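Backbone pilus subunit (Streptococcus pneumoniae, PDB 3RPK) forms the shaft of the pneumococcal pilus as its major (backbone) pilin, an Ig-like multidomain subunit of the cell surface whose domains probably gain stability from internal isopeptide bonds. Local coordinates at residues A[8-13]-A[149-154]; A[14-19]-A[157-162]; A[24-29]-A[43-48]; A[65-70]-A[89-94]; A[116-121]-A[136-141]. All coordinates share one frame; numbering follows the deposited sequence.

Interaction 1. Residues A[8-13]-A[149-154]; sequences TTTSVT and DVVDAH
S11, V12 and T13 pair in register with D152, A153 and H154 as parallel strands whose short axes come within 4.4 Å at 24°, joined by backbone bonds from S11 N to V151 O, A153 N to S11 O (2.7 Å) and T13 N to A153 O (2.8 Å). This parallel pairing of the first modelled strand with strand 152-155 belongs to a sheet of an Ig-like domain. Ahead of the strands the hydroxyls of T9 and T10 add bonds to the opposite backbone. T9 OG1 gives a hydrogen bond to V150 O at 2.8 Å, approaching nearly in line with the carbonyl, and it is also hydrogen-bonded to L147 N outside the contact. V151 O takes two donors: S11 N in its carbonyl plane and T10 OG1 from well above it. On one face the methyls V12 CG2 and A153 CB are 3.8 Å apart, with L145 touching V12. On the other, T13 lies alongside H154, whose ND1 is hydrogen-bonded to H15 NE2. S11 holds OG between its backbone N and carbonyl carbon (chi1 78°), which brings it over the carboxylate of D152: OG reaches OD1 at 2.6 Å, from 64° above the carboxylate plane.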
# COMPACT_ATOMS: atom_id res chain seq x y z
N THR A 8 17.34 35.65 41.50
CA THR A 8 16.24 35.97 42.43
C THR A 8 15.12 34.89 42.39
O THR A 8 14.15 34.95 43.17
CB THR A 8 15.77 37.46 42.33
OG1 THR A 8 14.63 37.57 41.48
CG2 THR A 8 16.89 38.43 41.88
N THR A 9 15.28 33.90 41.47
CA THR A 9 14.41 32.75 41.32
C THR A 9 15.15 31.61 42.00
O THR A 9 15.94 30.91 41.36
CB THR A 9 14.06 32.49 39.83
OG1 THR A 9 13.63 33.70 39.19
CG2 THR A 9 13.00 31.42 39.66
N THR A 10 14.95 31.47 43.32
CA THR A 10 15.62 30.47 44.17
C THR A 10 15.31 29.03 43.78
O THR A 10 16.17 28.15 43.93
CB THR A 10 15.32 30.73 45.65
OG1 THR A 10 13.91 30.89 45.80
CG2 THR A 10 16.04 31.96 46.18
N SER A 11 14.09 28.79 43.28
CA SER A 11 13.63 27.46 42.86
C SER A 11 12.72 27.48 41.62
O SER A 11 11.97 28.43 41.40
CB SER A 11 12.96 26.72 44.02
OG SER A 11 11.63 27.15 44.27
N VAL A 12 12.82 26.41 40.83
CA VAL A 12 12.01 26.12 39.65
C VAL A 12 11.50 24.69 39.85
O VAL A 12 12.32 23.79 40.06
CB VAL A 12 12.82 26.31 38.34
CG1 VAL A 12 11.98 25.93 37.12
CG2 VAL A 12 13.32 27.75 38.21
N THR A 13 10.16 24.50 39.88
CA THR A 13 9.45 23.21 40.03
C THR A 13 8.91 22.77 38.65
O THR A 13 8.11 23.50 38.05
CB THR A 13 8.32 23.30 41.08
OG1 THR A 13 8.86 23.79 42.31
CG2 THR A 13 7.66 21.97 41.33
N ASP A 149 10.17 38.30 38.32
CA ASP A 149 10.28 38.56 39.75
C ASP A 149 9.68 37.40 40.53
O ASP A 149 9.09 37.58 41.60
CB ASP A 149 9.63 39.90 40.11
CG ASP A 149 10.29 41.12 39.51
OD1 ASP A 149 11.53 41.27 39.69
OD2 ASP A 149 9.56 41.97 38.96
N VAL A 150 9.82 36.19 39.98
CA VAL A 150 9.31 34.97 40.58
C VAL A 150 10.40 34.37 41.45
O VAL A 150 11.52 34.19 40.99
CB VAL A 150 8.77 33.99 39.50
CG1 VAL A 150 8.36 32.66 40.12
CG2 VAL A 150 7.58 34.59 38.75
N VAL A 151 10.07 34.11 42.73
CA VAL A 151 11.00 33.51 43.69
C VAL A 151 11.01 31.98 43.52
O VAL A 151 12.09 31.39 43.41
CB VAL A 151 10.70 33.99 45.14
CG1 VAL A 151 11.28 33.04 46.19
CG2 VAL A 151 11.20 35.40 45.37
N ASP A 152 9.82 31.35 43.50
CA ASP A 152 9.62 29.91 43.31
C ASP A 152 8.82 29.66 42.02
O ASP A 152 7.58 29.66 42.02
CB ASP A 152 8.94 29.28 44.56
CG ASP A 152 8.56 27.80 44.48
OD1 ASP A 152 9.09 27.08 43.57
OD2 ASP A 152 7.77 27.34 45.34
N ALA A 153 9.54 29.49 40.91
CA ALA A 153 8.95 29.26 39.60
C ALA A 153 8.37 27.85 39.42
O ALA A 153 8.75 26.91 40.11
CB ALA A 153 9.97 29.55 38.51
N HIS A 154 7.41 27.75 38.51
CA HIS A 154 6.71 26.53 38.14
C HIS A 154 6.67 26.45 36.62
O HIS A 154 6.31 27.41 35.96
CB HIS A 154 5.30 26.51 38.72
CG HIS A 154 5.33 26.40 40.20
ND1 HIS A 154 5.23 25.31 40.99
CD2 HIS A 154 5.55 27.52 41.00
CE1 HIS A 154 5.36 25.74 42.29
NE2 HIS A 154 5.55 27.07 42.25

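Interaction 2. Residues A[14-19]-A[157-162]; sequences VHKLLA and PKNTEA
K16 and N159 meet through their polar ends: K16 NZ donates to N159 OD1 at 3.0 Å, arriving from 67° above the amide plane instead of on a lone pair. K16 NZ is 3.7 Å from N159 CG, so the two side chains are modelled as hydrogen-bonded and not covalently joined. The other end of the amide is gripped too. N159 ND2 donates to L17 O at 2.9 Å with a C=O...N angle of 162°, and L18 CD2 packs against the same nitrogen at 3.5 Å. Bonds at both ends fix the rotation of the amide group. P157 lays its CD against H15 O at 3.2 Å and, more loosely, against V14 CG1 at 4.3 Å. A lysine and an asparagine on two strands or strand ends, with an acidic residue beside them, are the known components of the intramolecular isopeptide bond in Ig-like pilin domains; here that acid would be E118, whose OE2 makes a salt bridge with K16 NZ. The arrangement is consistent with such a site before bond formation. K16 NZ is also hydrogen-bonded to S136 O and Y125 OH, so several polar partners surround it. The lysine reaches them because its chain bends at chi2 (88°) and then runs straight, its aliphatic part passing V54, F56 and A138. F56 touches V14 as well as K16, and E118 itself extends from strand 112-118, next to strand 55-59 in the opposing sheet.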
# COMPACT_ATOMS: atom_id res chain seq x y z
N VAL A 14 9.37 21.61 38.15
CA VAL A 14 8.93 21.11 36.83
C VAL A 14 7.78 20.12 37.02
O VAL A 14 7.92 19.15 37.76
CB VAL A 14 10.09 20.55 35.97
CG1 VAL A 14 9.62 20.21 34.56
CG2 VAL A 14 11.25 21.52 35.91
N HIS A 15 6.64 20.38 36.36
CA HIS A 15 5.47 19.52 36.42
C HIS A 15 5.27 18.78 35.13
O HIS A 15 5.16 19.41 34.08
CB HIS A 15 4.21 20.33 36.68
CG HIS A 15 4.24 21.14 37.93
ND1 HIS A 15 3.63 20.69 39.09
CD2 HIS A 15 4.74 22.37 38.15
CE1 HIS A 15 3.80 21.65 39.98
NE2 HIS A 15 4.47 22.68 39.46
N LYS A 16 5.18 17.46 35.20
CA LYS A 16 4.85 16.63 34.05
C LYS A 16 3.32 16.35 34.10
O LYS A 16 2.78 15.96 35.13
CB LYS A 16 5.67 15.33 34.06
CG LYS A 16 5.25 14.34 32.97
CD LYS A 16 5.98 14.58 31.69
CE LYS A 16 5.47 13.69 30.61
NZ LYS A 16 6.34 13.80 29.41
N LEU A 17 2.65 16.59 32.99
CA LEU A 17 1.21 16.36 32.91
C LEU A 17 0.86 15.49 31.72
O LEU A 17 1.58 15.48 30.72
CB LEU A 17 0.46 17.69 32.74
CG LEU A 17 0.72 18.82 33.73
CD1 LEU A 17 0.20 20.12 33.19
CD2 LEU A 17 0.13 18.52 35.13
N LEU A 18 -0.25 14.76 31.85
CA LEU A 18 -0.82 13.99 30.76
C LEU A 18 -2.20 14.57 30.62
O LEU A 18 -3.07 14.34 31.45
CB LEU A 18 -0.84 12.47 30.98
CG LEU A 18 0.42 11.70 30.58
CD1 LEU A 18 0.20 10.20 30.74
CD2 LEU A 18 0.90 12.04 29.14
N ALA A 19 -2.32 15.48 29.66
CA ALA A 19 -3.56 16.19 29.40
C ALA A 19 -3.84 16.26 27.93
O ALA A 19 -2.99 15.94 27.09
CB ALA A 19 -3.49 17.59 30.01
N PRO A 157 5.65 21.99 30.93
CA PRO A 157 5.95 21.72 29.51
C PRO A 157 4.89 20.92 28.79
O PRO A 157 4.10 20.20 29.42
CB PRO A 157 7.27 20.95 29.56
CG PRO A 157 7.30 20.32 30.90
CD PRO A 157 6.51 21.19 31.82
N LYS A 158 4.87 21.07 27.45
CA LYS A 158 3.98 20.34 26.55
C LYS A 158 4.73 19.07 26.19
O LYS A 158 5.97 19.05 26.25
CB LYS A 158 3.60 21.17 25.30
CG LYS A 158 4.57 22.31 24.95
CD LYS A 158 4.35 22.84 23.51
CE LYS A 158 5.56 23.53 22.92
NZ LYS A 158 5.76 24.92 23.44
N ASN A 159 4.00 17.99 25.92
CA ASN A 159 4.62 16.72 25.58
C ASN A 159 4.68 16.66 24.09
O ASN A 159 3.99 17.41 23.40
CB ASN A 159 3.81 15.53 26.11
CG ASN A 159 3.60 15.46 27.60
OD1 ASN A 159 4.55 15.96 28.38
ND2 ASN A 159 2.57 14.94 28.07
N THR A 160 5.50 15.74 23.58
CA THR A 160 5.68 15.49 22.16
C THR A 160 4.45 14.77 21.57
O THR A 160 3.57 14.28 22.28
CB THR A 160 6.99 14.76 21.90
OG1 THR A 160 6.94 13.48 22.55
CG2 THR A 160 8.22 15.56 22.35
N GLU A 161 4.42 14.76 20.26
CA GLU A 161 3.39 14.19 19.40
C GLU A 161 3.78 12.74 19.09
O GLU A 161 4.80 12.50 18.43
CB GLU A 161 3.26 15.07 18.12
CG GLU A 161 4.57 15.43 17.38
CD GLU A 161 5.57 16.46 17.91
OE1 GLU A 161 5.15 17.58 18.30
OE2 GLU A 161 6.79 16.19 17.83
N ALA A 162 3.02 11.76 19.63
CA ALA A 162 3.28 10.34 19.36
C ALA A 162 2.82 10.01 17.95
O ALA A 162 1.75 10.48 17.53
CB ALA A 162 2.57 9.46 20.37

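Interaction 3. Residues A[24-29]-A[43-48]; sequences MDKIAN and VLPANA
I27 and K26 receive the ring of P45 between them, each touching it in a different way. I27 starts with CG1 anti to its carbonyl carbon (chi1 -80°), and the rest of the chain extends away from the helix toward the proline. Both atoms of that branch find the same target: CG1 and CD1 of I27 each lie 3.6 Å from P45 CD, the two side chains crossing at about a right angle. I27 CG1 also comes within 4.3 Å of L44 CD2. K26 instead runs past the ring in the opposite direction to it, with CB of K26 3.8 Å from P45 CG and CD of K26 4.0 Å from P45 CB. The bend at chi3 (146°) then carries K26 NZ past the proline, 4.1 Å from A46 N. Within the Ig-like domain these residues belong to the excursion linking strands 11-18 and 49-51, which are antiparallel neighbours in one sheet; helix 23-29 leaves the sheet and the loop 43-48 returns to it. The helix is held by its own bonds, A28 N to M24 O among them. Beneath it, L17 of strand 11-18 is touched by selenomethionine M24, I27 and L44, while K26 and A46 remain at the surface.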
# COMPACT_ATOMS: atom_id res chain seq x y z
N MSE A 24 -4.21 21.57 28.03
CA MSE A 24 -2.87 22.13 27.89
C MSE A 24 -2.95 23.60 27.49
O MSE A 24 -2.07 24.38 27.83
CB MSE A 24 -2.07 21.35 26.84
CG MSE A 24 -1.35 20.11 27.38
SE MSE A 24 -0.37 20.37 29.09
CE MSE A 24 0.94 21.85 28.59
N ASP A 25 -4.03 23.96 26.77
CA ASP A 25 -4.32 25.33 26.35
C ASP A 25 -4.93 26.13 27.52
O ASP A 25 -4.61 27.31 27.64
CB ASP A 25 -5.22 25.34 25.11
CG ASP A 25 -4.69 24.57 23.91
OD1 ASP A 25 -3.53 24.08 23.97
OD2 ASP A 25 -5.43 24.44 22.91
N LYS A 26 -5.77 25.48 28.39
CA LYS A 26 -6.37 26.05 29.61
C LYS A 26 -5.21 26.50 30.55
O LYS A 26 -5.26 27.60 31.09
CB LYS A 26 -7.27 25.00 30.33
CG LYS A 26 -8.78 25.17 30.20
CD LYS A 26 -9.54 23.87 30.61
CE LYS A 26 -10.89 24.06 31.29
NZ LYS A 26 -11.32 22.84 32.07
N ILE A 27 -4.15 25.64 30.69
CA ILE A 27 -2.92 25.88 31.45
C ILE A 27 -2.09 26.99 30.76
O ILE A 27 -1.57 27.87 31.45
CB ILE A 27 -2.10 24.57 31.60
CG1 ILE A 27 -2.67 23.69 32.71
CG2 ILE A 27 -0.60 24.80 31.82
CD1 ILE A 27 -2.52 22.22 32.48
N ALA A 28 -1.96 26.93 29.42
CA ALA A 28 -1.18 27.88 28.65
C ALA A 28 -1.55 29.34 28.91
O ALA A 28 -0.67 30.12 29.30
CB ALA A 28 -1.28 27.56 27.17
N ASN A 29 -2.84 29.69 28.74
CA ASN A 29 -3.36 31.05 28.93
C ASN A 29 -3.34 31.51 30.39
O ASN A 29 -3.15 32.70 30.64
CB ASN A 29 -4.74 31.23 28.29
CG ASN A 29 -5.83 30.30 28.79
OD1 ASN A 29 -6.05 30.12 30.00
ND2 ASN A 29 -6.63 29.76 27.87
N VAL A 43 -5.79 25.75 40.38
CA VAL A 43 -6.72 24.75 39.90
C VAL A 43 -6.25 24.20 38.54
O VAL A 43 -6.14 24.96 37.56
CB VAL A 43 -8.21 25.24 39.90
CG1 VAL A 43 -8.37 26.62 39.25
CG2 VAL A 43 -9.12 24.22 39.22
N LEU A 44 -5.96 22.88 38.48
CA LEU A 44 -5.54 22.22 37.25
C LEU A 44 -6.79 21.84 36.45
O LEU A 44 -7.85 21.69 37.06
CB LEU A 44 -4.56 21.06 37.51
CG LEU A 44 -3.13 21.45 37.86
CD1 LEU A 44 -2.27 20.19 37.94
CD2 LEU A 44 -2.52 22.41 36.84
N PRO A 45 -6.68 21.66 35.11
CA PRO A 45 -7.86 21.34 34.30
C PRO A 45 -8.50 20.10 34.90
O PRO A 45 -7.87 19.40 35.69
CB PRO A 45 -7.34 21.35 32.87
CG PRO A 45 -6.30 22.38 32.88
CD PRO A 45 -5.64 22.31 34.23
N ALA A 46 -9.80 19.90 34.55
CA ALA A 46 -10.70 18.82 34.94
C ALA A 46 -10.15 17.38 34.89
O ALA A 46 -9.94 16.76 35.94
CB ALA A 46 -11.92 18.88 34.03
N ASN A 47 -9.85 16.89 33.67
CA ASN A 47 -9.32 15.55 33.39
C ASN A 47 -7.76 15.50 33.31
O ASN A 47 -7.21 14.40 33.22
CB ASN A 47 -9.94 14.95 32.12
CG ASN A 47 -11.33 14.37 32.33
OD1 ASN A 47 -11.51 13.14 32.48
ND2 ASN A 47 -12.34 15.23 32.31
N ALA A 48 -7.07 16.66 33.34
CA ALA A 48 -5.60 16.73 33.28
C ALA A 48 -4.98 16.08 34.51
O ALA A 48 -5.36 16.38 35.63
CB ALA A 48 -5.14 18.18 33.17

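Interaction 4. Residues A[65-70]-A[89-94]; sequences IIDENG and PATAMK
I66 and M93 provide the one backbone hydrogen bond of this contact, from M93 N to I66 O at 3.0 Å, with an N-H...O angle of 139° and the donor tilted 19° from the carbonyl plane. Two apolar groupings flank it. On one side I65, whose CG2 stands anti to its backbone N, sets that methyl 3.6 Å from A92 CB and 4.1 Å from P89 CD. On the other, the selenomethionine M93 extends its chain beyond CG and lies side by side with I66, both pointing the same way; M93 SE is 3.8 Å from I66 CD1 and 4.2 Å from E68 CA. W58 of strand 55-59 touches both of these side chains. Charged and polar groups form a second set. The chain of E68 bends at chi2 (80°) and brings its carboxylate beside the turn at T91, where E68 OE2 lies 3.4 Å from T91 O; both atoms are acceptors, and the approach is not a hydrogen bond. D67 OD1 lies 3.0 Å from T91 OG1, while D67 OD2 serves its own segment, accepting from N69 ND2 at 2.9 Å on the syn side and, weakly, from N69 N. Backbone bonds then define the turns: G70 N to D67 O and A92 N to P89 O close two type I beta turns, and M93 centres an inverse gamma turn. The arrangement is a pair of type I beta turns meeting where strand 64-66 ends and strand 94-96 begins, in an Ig-like domain.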
# COMPACT_ATOMS: atom_id res chain seq x y z
N ILE A 65 24.81 19.28 29.73
CA ILE A 65 24.33 18.95 31.07
C ILE A 65 25.11 19.79 32.08
O ILE A 65 26.34 19.90 31.99
CB ILE A 65 24.47 17.43 31.33
CG1 ILE A 65 23.39 16.65 30.58
CG2 ILE A 65 24.46 17.07 32.84
CD1 ILE A 65 23.81 15.23 30.16
N ILE A 66 24.38 20.42 33.02
CA ILE A 66 24.92 21.30 34.06
C ILE A 66 24.79 20.82 35.52
O ILE A 66 23.79 20.24 35.93
CB ILE A 66 24.46 22.77 33.90
CG1 ILE A 66 22.94 22.94 34.08
CG2 ILE A 66 24.95 23.36 32.59
CD1 ILE A 66 22.54 23.98 35.10
N ASP A 67 25.82 21.18 36.28
CA ASP A 67 25.99 21.04 37.71
C ASP A 67 25.07 22.13 38.36
O ASP A 67 24.61 23.03 37.65
CB ASP A 67 27.50 21.26 38.00
CG ASP A 67 27.96 21.57 39.40
OD1 ASP A 67 28.08 20.61 40.21
OD2 ASP A 67 28.32 22.73 39.67
N GLU A 68 24.77 22.02 39.68
CA GLU A 68 23.88 22.95 40.40
C GLU A 68 24.35 24.39 40.43
O GLU A 68 23.54 25.29 40.61
CB GLU A 68 23.56 22.45 41.81
CG GLU A 68 22.92 21.06 41.87
CD GLU A 68 23.82 19.84 41.74
OE1 GLU A 68 25.07 19.99 41.81
OE2 GLU A 68 23.28 18.73 41.56
N ASN A 69 25.67 24.61 40.26
CA ASN A 69 26.33 25.92 40.21
C ASN A 69 26.40 26.44 38.77
O ASN A 69 26.94 27.52 38.54
CB ASN A 69 27.74 25.84 40.81
CG ASN A 69 27.82 25.15 42.15
OD1 ASN A 69 27.25 25.78 43.16
ND2 ASN A 69 28.35 24.05 42.28
N GLY A 70 25.88 25.66 37.83
CA GLY A 70 25.85 26.00 36.41
C GLY A 70 27.03 25.54 35.58
O GLY A 70 27.08 25.84 34.38
N PRO A 89 26.21 12.17 34.27
CA PRO A 89 27.08 12.52 35.41
C PRO A 89 26.40 12.49 36.78
O PRO A 89 25.24 12.88 36.91
CB PRO A 89 27.63 13.91 35.04
CG PRO A 89 27.24 14.14 33.61
CD PRO A 89 25.99 13.35 33.40
N ALA A 90 27.13 11.98 37.81
CA ALA A 90 26.64 11.85 39.19
C ALA A 90 26.31 13.20 39.82
O ALA A 90 25.36 13.31 40.62
CB ALA A 90 27.67 11.12 40.04
N THR A 91 27.05 14.24 39.42
CA THR A 91 26.93 15.62 39.89
C THR A 91 25.86 16.44 39.11
O THR A 91 25.66 17.61 39.41
CB THR A 91 28.36 16.24 39.98
OG1 THR A 91 28.32 17.61 40.39
CG2 THR A 91 29.16 16.09 38.68
N ALA A 92 25.17 15.82 38.13
CA ALA A 92 24.19 16.50 37.28
C ALA A 92 22.92 16.98 37.97
O ALA A 92 22.49 16.42 38.98
CB ALA A 92 23.86 15.66 36.05
N MSE A 93 22.31 18.01 37.39
CA MSE A 93 21.09 18.61 37.89
C MSE A 93 19.89 17.82 37.38
O MSE A 93 19.16 18.27 36.51
CB MSE A 93 21.02 20.08 37.46
CG MSE A 93 20.05 20.92 38.27
SE MSE A 93 20.46 22.84 38.04
CE MSE A 93 18.99 23.55 39.15
N LYS A 94 19.70 16.62 37.95
CA LYS A 94 18.59 15.72 37.63
C LYS A 94 17.74 15.48 38.87
O LYS A 94 18.27 15.26 39.96
CB LYS A 94 19.09 14.39 37.01
CG LYS A 94 20.11 13.62 37.85
CD LYS A 94 20.55 12.33 37.18
CE LYS A 94 21.82 11.76 37.79
NZ LYS A 94 21.57 10.93 39.00

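Interaction 5. Residues A[116-121]-A[136-141]; sequences IYEIHS and SKAVPI
I116 and I141 form an antiparallel hydrogen-bonded pair in which both backbone groups of each are used: I116 N donates to I141 O at 2.7 Å, on a lone pair, and I141 N returns to I116 O at 2.8 Å with an N-H...O angle of 176°. Beyond this pair the segments diverge, and the side chain of E118 spans the gap. With CG placed anti to the main-chain N (chi1 178°) and the chain extended beyond it, E118 points its carboxylate at the opposite backbone. E118 OE2 accepts a weak bond from A138 N at 3.3 Å, but its stronger partner is K16 NZ, in a salt bridge. E118 OE1 takes H120 ND1 at 2.9 Å, with the oxygen in the plane of the imidazole and at its edge, and has a weak bond with Y125 OH. The carboxylate therefore has partners at both oxygens, which fixes its rotation. K137 reaches across H120, its NZ 3.8 Å from H120 CD2, while S136 OG and K137 O find T160 OG1. Apolar contact fills the rest: P140 CG lies 3.6 Å from Y117 CE1, whose hydroxyl bonds N63, and I116 CB is 3.8 Å from I141 CD1. These isoleucines face V155 of strand 152-155 in the other sheet; strand 112-118 itself runs between strands 55-59 and 141-145, with loop 136-140 leading into the latter.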
# COMPACT_ATOMS: atom_id res chain seq x y z
N ILE A 116 15.58 22.43 29.89
CA ILE A 116 15.18 21.29 30.73
C ILE A 116 14.69 20.20 29.78
O ILE A 116 13.76 20.42 29.00
CB ILE A 116 14.15 21.59 31.86
CG1 ILE A 116 14.46 22.92 32.61
CG2 ILE A 116 14.08 20.40 32.83
CD1 ILE A 116 13.27 23.59 33.28
N TYR A 117 15.39 19.05 29.81
CA TYR A 117 15.09 17.86 29.01
C TYR A 117 14.52 16.75 29.91
O TYR A 117 14.83 16.67 31.09
CB TYR A 117 16.37 17.32 28.34
CG TYR A 117 16.87 18.16 27.20
CD1 TYR A 117 16.41 17.95 25.90
CD2 TYR A 117 17.84 19.14 27.40
CE1 TYR A 117 16.90 18.70 24.83
CE2 TYR A 117 18.34 19.89 26.34
CZ TYR A 117 17.84 19.68 25.06
OH TYR A 117 18.27 20.45 24.02
N GLU A 118 13.72 15.88 29.32
CA GLU A 118 13.18 14.74 30.03
C GLU A 118 13.94 13.50 29.55
O GLU A 118 14.11 13.33 28.34
CB GLU A 118 11.66 14.58 29.77
CG GLU A 118 11.06 13.36 30.45
CD GLU A 118 9.81 12.75 29.82
OE1 GLU A 118 9.92 11.65 29.25
OE2 GLU A 118 8.72 13.35 29.95
N ILE A 119 14.45 12.67 30.50
CA ILE A 119 15.10 11.40 30.15
C ILE A 119 14.00 10.34 30.30
O ILE A 119 13.73 9.84 31.41
CB ILE A 119 16.43 11.09 30.88
CG1 ILE A 119 17.36 12.29 30.96
CG2 ILE A 119 17.12 9.87 30.26
CD1 ILE A 119 17.76 12.99 29.57
N HIS A 120 13.28 10.12 29.19
CA HIS A 120 12.15 9.23 29.06
C HIS A 120 12.45 7.80 29.51
O HIS A 120 11.59 7.19 30.14
CB HIS A 120 11.62 9.28 27.62
CG HIS A 120 10.27 8.64 27.44
ND1 HIS A 120 9.12 9.20 27.98
CD2 HIS A 120 9.94 7.51 26.77
CE1 HIS A 120 8.13 8.39 27.63
NE2 HIS A 120 8.57 7.38 26.89
N SER A 121 13.65 7.29 29.18
CA SER A 121 14.04 5.92 29.52
C SER A 121 14.23 5.71 31.02
O SER A 121 14.04 4.60 31.51
CB SER A 121 15.31 5.52 28.77
OG SER A 121 16.49 5.90 29.47
N SER A 136 3.99 10.23 26.40
CA SER A 136 4.92 10.83 25.45
C SER A 136 5.91 11.72 26.20
O SER A 136 5.49 12.43 27.12
CB SER A 136 4.16 11.66 24.43
OG SER A 136 4.76 11.56 23.15
N LYS A 137 7.21 11.68 25.81
CA LYS A 137 8.28 12.51 26.39
C LYS A 137 7.97 13.99 26.19
O LYS A 137 7.28 14.33 25.25
CB LYS A 137 9.67 12.13 25.82
CG LYS A 137 9.77 12.18 24.30
CD LYS A 137 11.18 11.92 23.78
CE LYS A 137 11.77 10.56 24.10
NZ LYS A 137 10.91 9.45 23.61
N ALA A 138 8.44 14.87 27.08
CA ALA A 138 8.15 16.30 26.98
C ALA A 138 9.01 17.05 25.98
O ALA A 138 10.19 16.72 25.76
CB ALA A 138 8.25 16.95 28.34
N VAL A 139 8.42 18.12 25.43
CA VAL A 139 9.09 19.04 24.52
C VAL A 139 10.13 19.74 25.40
O VAL A 139 9.76 20.12 26.52
CB VAL A 139 8.07 20.01 23.86
CG1 VAL A 139 8.72 21.29 23.35
CG2 VAL A 139 7.33 19.31 22.72
N PRO A 140 11.43 19.82 24.98
CA PRO A 140 12.44 20.50 25.83
C PRO A 140 12.04 21.94 26.23
O PRO A 140 11.43 22.68 25.42
CB PRO A 140 13.74 20.45 25.01
CG PRO A 140 13.50 19.44 23.98
CD PRO A 140 12.02 19.41 23.70
N ILE A 141 12.32 22.31 27.50
CA ILE A 141 11.95 23.59 28.12
C ILE A 141 13.12 24.57 28.03
O ILE A 141 14.14 24.37 28.69
CB ILE A 141 11.50 23.37 29.59
CG1 ILE A 141 10.33 22.41 29.70
CG2 ILE A 141 11.17 24.66 30.26
CD1 ILE A 141 10.76 20.99 30.19

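From the N terminus, strand 11-18 opens the two longest loops. Interactions 1 and 2 close them with residues 149-154 and 157-162, and because their segments alternate along the chain the two cross. Both nest interactions 3, 4 and 5, which follow one another in series. Interaction 3 ties helix 23-29 to its returning loop and touches interaction 2 where L17 meets I27. Interaction 4 joins two turns about 31 Å, centre to centre, from interaction 3. Interaction 5 closes the hairpin of strands 112-118 and 141-145. Its centre is about 8 Å from that of interaction 2, and the K16–E118 salt bridge joins them, K16 on strand 11-18 of one sheet and E118 on strand 112-118 of the other.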